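Local coordinates for dehydrogenase (Thermotoga maritima, PDB 3EZY), which catalyses the NAD(+)-dependent oxidation of myo-inositol to scyllo-inosose, probably as part of a myo-inositol degradation pathway, at residues L97-I108 / G306-Y317. Numbering follows the deposited sequence.
Sequences LSLNLADVDRMI and GEDGKMALLLGY
Lys310 reaches across to Asp105 and lies as a knob among Leu101, Val104, Asp105 and Ile108. With CG anti to the backbone N (chi1 -171°) and the chain extended, its methylenes run over Val104 and Leu101 before Lys310 NZ meets Asp105 OD1 at 2.7 Å, a salt bridge on the syn side of the carboxylate. Shortening Lys310 to an alanine would probably leave Asp105 OD1 without its cationic mate and open a gap beside Leu101 CD1. The second polar tie is Tyr317 OH, which donates to Leu99 O over 2.5 Å; the hydroxyl meets this carbonyl almost head-on (168°), with Leu99 O in the plane of the ring, so a tyrosine suits the place by supplying a donor to a loop carbonyl. Asn100, the N-cap, takes Asp103 N on an Asn100 OD1 lone pair at 2.9 Å and Ala102 N only weakly, while Ser98 OG accepts from Asn100 N in an ST turn. Between these polar ends Leu313 CD2 packs 3.9 Å from Val104 CG2. Gly306 and Gly309 suit their places because a CB would clash with Ile108 CG1 and Leu97 CD1, respectively. Helix segments 101-108 and 306-317 run antiparallel (169°), packing C-terminal helix 306-325 against Rossmann-fold helix 101-114, which links strands 90-94 and 118-121 in a beta-alpha-beta crossover.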
loop_
_atom_site.group_PDB
_atom_site.type_symbol
_atom_site.label_atom_id
_atom_site.label_comp_id
_atom_site.label_asym_id
_atom_site.label_seq_id
_atom_site.Cartn_x
_atom_site.Cartn_y
_atom_site.Cartn_z
ATOM N N LEU A 97 16.513 -18.214 -28.682
ATOM C CA LEU A 97 16.637 -18.697 -30.054
ATOM C C LEU A 97 17.798 -19.664 -30.165
ATOM O O LEU A 97 17.635 -20.807 -30.572
ATOM C CB LEU A 97 16.891 -17.515 -30.980
ATOM C CG LEU A 97 15.680 -16.688 -31.374
ATOM C CD1 LEU A 97 16.113 -15.727 -32.492
ATOM C CD2 LEU A 97 14.559 -17.608 -31.839
ATOM N N SER A 98 18.982 -19.185 -29.823
ATOM C CA SER A 98 20.169 -20.019 -29.731
ATOM C C SER A 98 21.179 -19.251 -28.890
ATOM O O SER A 98 21.046 -18.032 -28.702
ATOM C CB SER A 98 20.765 -20.302 -31.130
ATOM O OG SER A 98 21.924 -21.114 -30.975
ATOM N N LEU A 99 22.177 -19.944 -28.356
ATOM C CA LEU A 99 23.259 -19.260 -27.682
ATOM C C LEU A 99 24.372 -18.939 -28.655
ATOM O O LEU A 99 25.355 -18.357 -28.262
ATOM C CB LEU A 99 23.833 -20.088 -26.525
ATOM C CG LEU A 99 22.737 -20.553 -25.557
ATOM C CD1 LEU A 99 23.224 -21.583 -24.510
ATOM C CD2 LEU A 99 22.003 -19.401 -24.948
ATOM N N ASN A 100 24.203 -19.314 -29.922
ATOM C CA ASN A 100 25.249 -19.136 -30.925
ATOM C C ASN A 100 24.847 -18.081 -31.943
ATOM O O ASN A 100 23.913 -18.254 -32.722
ATOM C CB ASN A 100 25.515 -20.468 -31.618
ATOM C CG ASN A 100 26.624 -20.373 -32.628
ATOM O OD1 ASN A 100 26.434 -19.853 -33.725
ATOM N ND2 ASN A 100 27.807 -20.861 -32.253
ATOM N N LEU A 101 25.551 -16.969 -31.948
ATOM C CA LEU A 101 25.162 -15.861 -32.806
ATOM C C LEU A 101 25.044 -16.215 -34.276
ATOM O O LEU A 101 24.207 -15.666 -34.967
ATOM C CB LEU A 101 26.156 -14.725 -32.667
ATOM C CG LEU A 101 25.737 -13.564 -33.557
ATOM C CD1 LEU A 101 24.421 -13.028 -33.005
ATOM C CD2 LEU A 101 26.829 -12.461 -33.591
ATOM N N ALA A 102 25.906 -17.103 -34.767
ATOM C CA ALA A 102 25.894 -17.444 -36.191
ATOM C C ALA A 102 24.619 -18.220 -36.463
ATOM O O ALA A 102 23.925 -17.950 -37.407
ATOM C CB ALA A 102 27.146 -18.264 -36.566
ATOM N N ASP A 103 24.279 -19.155 -35.592
ATOM C CA ASP A 103 22.975 -19.827 -35.712
ATOM C C ASP A 103 21.780 -18.877 -35.750
ATOM O O ASP A 103 20.832 -19.070 -36.515
ATOM C CB ASP A 103 22.796 -20.859 -34.601
ATOM C CG ASP A 103 23.638 -22.102 -34.837
ATOM O OD1 ASP A 103 24.031 -22.335 -36.000
ATOM O OD2 ASP A 103 23.909 -22.850 -33.876
ATOM N N VAL A 104 21.796 -17.845 -34.918
ATOM C CA VAL A 104 20.685 -16.904 -34.949
ATOM C C VAL A 104 20.637 -16.189 -36.292
ATOM O O VAL A 104 19.561 -15.936 -36.821
ATOM C CB VAL A 104 20.792 -15.856 -33.784
ATOM C CG1 VAL A 104 19.725 -14.798 -33.928
ATOM C CG2 VAL A 104 20.674 -16.583 -32.447
ATOM N N ASP A 105 21.801 -15.837 -36.848
ATOM C CA ASP A 105 21.814 -15.151 -38.169
ATOM C C ASP A 105 21.250 -16.085 -39.242
ATOM O O ASP A 105 20.472 -15.686 -40.097
ATOM C CB ASP A 105 23.233 -14.635 -38.539
ATOM C CG ASP A 105 23.609 -13.326 -37.791
ATOM O OD1 ASP A 105 22.697 -12.495 -37.509
ATOM O OD2 ASP A 105 24.816 -13.131 -37.465
ATOM N N ARG A 106 21.604 -17.353 -39.180
ATOM C CA ARG A 106 21.066 -18.320 -40.146
ATOM C C ARG A 106 19.559 -18.526 -40.030
ATOM O O ARG A 106 18.838 -18.594 -41.043
ATOM C CB ARG A 106 21.770 -19.664 -40.025
ATOM C CG ARG A 106 22.792 -19.915 -41.122
ATOM C CD ARG A 106 22.721 -21.357 -41.603
ATOM N NE ARG A 106 21.833 -21.511 -42.754
ATOM C CZ ARG A 106 21.511 -22.691 -43.276
ATOM N NH1 ARG A 106 22.009 -23.800 -42.741
ATOM N NH2 ARG A 106 20.699 -22.766 -44.328
ATOM N N MET A 107 19.071 -18.626 -38.788
ATOM C CA MET A 107 17.625 -18.768 -38.500
ATOM C C MET A 107 16.828 -17.604 -39.116
ATOM O O MET A 107 15.826 -17.786 -39.818
ATOM C CB MET A 107 17.430 -18.841 -36.959
ATOM C CG MET A 107 18.019 -20.115 -36.277
ATOM S SD MET A 107 18.281 -20.056 -34.451
ATOM C CE MET A 107 16.588 -20.332 -33.957
ATOM N N ILE A 108 17.271 -16.384 -38.845
ATOM C CA ILE A 108 16.669 -15.195 -39.427
ATOM C C ILE A 108 16.760 -15.175 -40.965
ATOM O O ILE A 108 15.769 -14.943 -41.638
ATOM C CB ILE A 108 17.348 -13.934 -38.859
ATOM C CG1 ILE A 108 17.002 -13.742 -37.368
ATOM C CG2 ILE A 108 17.002 -12.708 -39.693
ATOM C CD1 ILE A 108 17.934 -12.749 -36.637
ATOM N N GLY A 306 12.816 -12.173 -34.871
ATOM C CA GLY A 306 14.074 -12.862 -34.705
ATOM C C GLY A 306 15.157 -11.903 -34.299
ATOM O O GLY A 306 16.044 -12.218 -33.504
ATOM N N GLU A 307 15.080 -10.720 -34.875
ATOM C CA GLU A 307 15.983 -9.631 -34.565
ATOM C C GLU A 307 15.945 -9.234 -33.067
ATOM O O GLU A 307 16.984 -8.940 -32.486
ATOM C CB GLU A 307 15.648 -8.438 -35.479
ATOM C CG GLU A 307 16.051 -8.661 -36.966
ATOM C CD GLU A 307 15.047 -9.528 -37.838
ATOM O OE1 GLU A 307 15.387 -9.723 -39.028
ATOM O OE2 GLU A 307 13.943 -9.993 -37.398
ATOM N N ASP A 308 14.761 -9.268 -32.440
ATOM C CA ASP A 308 14.657 -9.076 -30.980
ATOM C C ASP A 308 15.463 -10.150 -30.239
ATOM O O ASP A 308 16.195 -9.838 -29.323
ATOM C CB ASP A 308 13.175 -9.108 -30.513
ATOM C CG ASP A 308 12.367 -7.884 -30.981
ATOM O OD1 ASP A 308 12.872 -6.756 -30.924
ATOM O OD2 ASP A 308 11.194 -8.037 -31.358
ATOM N N GLY A 309 15.317 -11.414 -30.650
ATOM C CA GLY A 309 16.120 -12.521 -30.127
ATOM C C GLY A 309 17.614 -12.235 -30.299
ATOM O O GLY A 309 18.396 -12.406 -29.374
ATOM N N LYS A 310 18.019 -11.789 -31.480
ATOM C CA LYS A 310 19.434 -11.475 -31.714
ATOM C C LYS A 310 20.003 -10.366 -30.793
ATOM O O LYS A 310 21.106 -10.488 -30.225
ATOM C CB LYS A 310 19.640 -11.065 -33.180
ATOM C CG LYS A 310 21.100 -10.924 -33.566
ATOM C CD LYS A 310 21.225 -10.689 -35.069
ATOM C CE LYS A 310 22.637 -10.265 -35.477
ATOM N NZ LYS A 310 22.596 -9.844 -36.929
ATOM N N MET A 311 19.276 -9.265 -30.671
ATOM C CA MET A 311 19.760 -8.142 -29.848
ATOM C C MET A 311 19.936 -8.530 -28.374
ATOM O O MET A 311 20.928 -8.175 -27.720
ATOM C CB MET A 311 18.812 -6.954 -29.966
ATOM C CG MET A 311 18.721 -6.353 -31.397
ATOM S SD MET A 311 20.342 -5.697 -31.993
ATOM C CE MET A 311 21.072 -5.061 -30.421
ATOM N N ALA A 312 18.978 -9.259 -27.840
ATOM C CA ALA A 312 19.093 -9.725 -26.448
ATOM C C ALA A 312 20.335 -10.604 -26.270
ATOM O O ALA A 312 21.011 -10.523 -25.259
ATOM C CB ALA A 312 17.865 -10.491 -26.063
ATOM N N LEU A 313 20.609 -11.470 -27.238
ATOM C CA LEU A 313 21.806 -12.323 -27.177
ATOM C C LEU A 313 23.085 -11.487 -27.240
ATOM O O LEU A 313 24.024 -11.754 -26.514
ATOM C CB LEU A 313 21.828 -13.348 -28.317
ATOM C CG LEU A 313 23.062 -14.267 -28.398
ATOM C CD1 LEU A 313 23.226 -15.082 -27.110
ATOM C CD2 LEU A 313 22.963 -15.250 -29.628
ATOM N N LEU A 314 23.115 -10.495 -28.113
ATOM C CA LEU A 314 24.299 -9.635 -28.208
ATOM C C LEU A 314 24.533 -8.898 -26.890
ATOM O O LEU A 314 25.660 -8.780 -26.448
ATOM C CB LEU A 314 24.177 -8.653 -29.370
ATOM C CG LEU A 314 24.377 -9.255 -30.789
ATOM C CD1 LEU A 314 23.786 -8.361 -31.855
ATOM C CD2 LEU A 314 25.864 -9.463 -31.077
ATOM N N LEU A 315 23.469 -8.412 -26.253
ATOM C CA LEU A 315 23.630 -7.713 -24.973
ATOM C C LEU A 315 24.190 -8.693 -23.938
ATOM O O LEU A 315 24.995 -8.321 -23.082
ATOM C CB LEU A 315 22.294 -7.109 -24.543
ATOM C CG LEU A 315 21.946 -5.862 -25.369
ATOM C CD1 LEU A 315 20.444 -5.506 -25.269
ATOM C CD2 LEU A 315 22.817 -4.709 -24.866
ATOM N N GLY A 316 23.743 -9.945 -24.008
ATOM C CA GLY A 316 24.283 -10.976 -23.125
ATOM C C GLY A 316 25.795 -11.188 -23.329
ATOM O O GLY A 316 26.544 -11.300 -22.371
ATOM N N TYR A 317 26.232 -11.286 -24.582
ATOM C CA TYR A 317 27.643 -11.437 -24.860
ATOM C C TYR A 317 28.459 -10.227 -24.403
ATOM O O TYR A 317 29.579 -10.396 -23.869
ATOM C CB TYR A 317 27.855 -11.778 -26.341
ATOM C CG TYR A 317 27.718 -13.279 -26.545
ATOM C CD1 TYR A 317 28.508 -14.159 -25.816
ATOM C CD2 TYR A 317 26.784 -13.808 -27.395
ATOM C CE1 TYR A 317 28.370 -15.545 -25.957
ATOM C CE2 TYR A 317 26.653 -15.179 -27.568
ATOM C CZ TYR A 317 27.437 -16.043 -26.845
ATOM O OH TYR A 317 27.320 -17.431 -26.988
#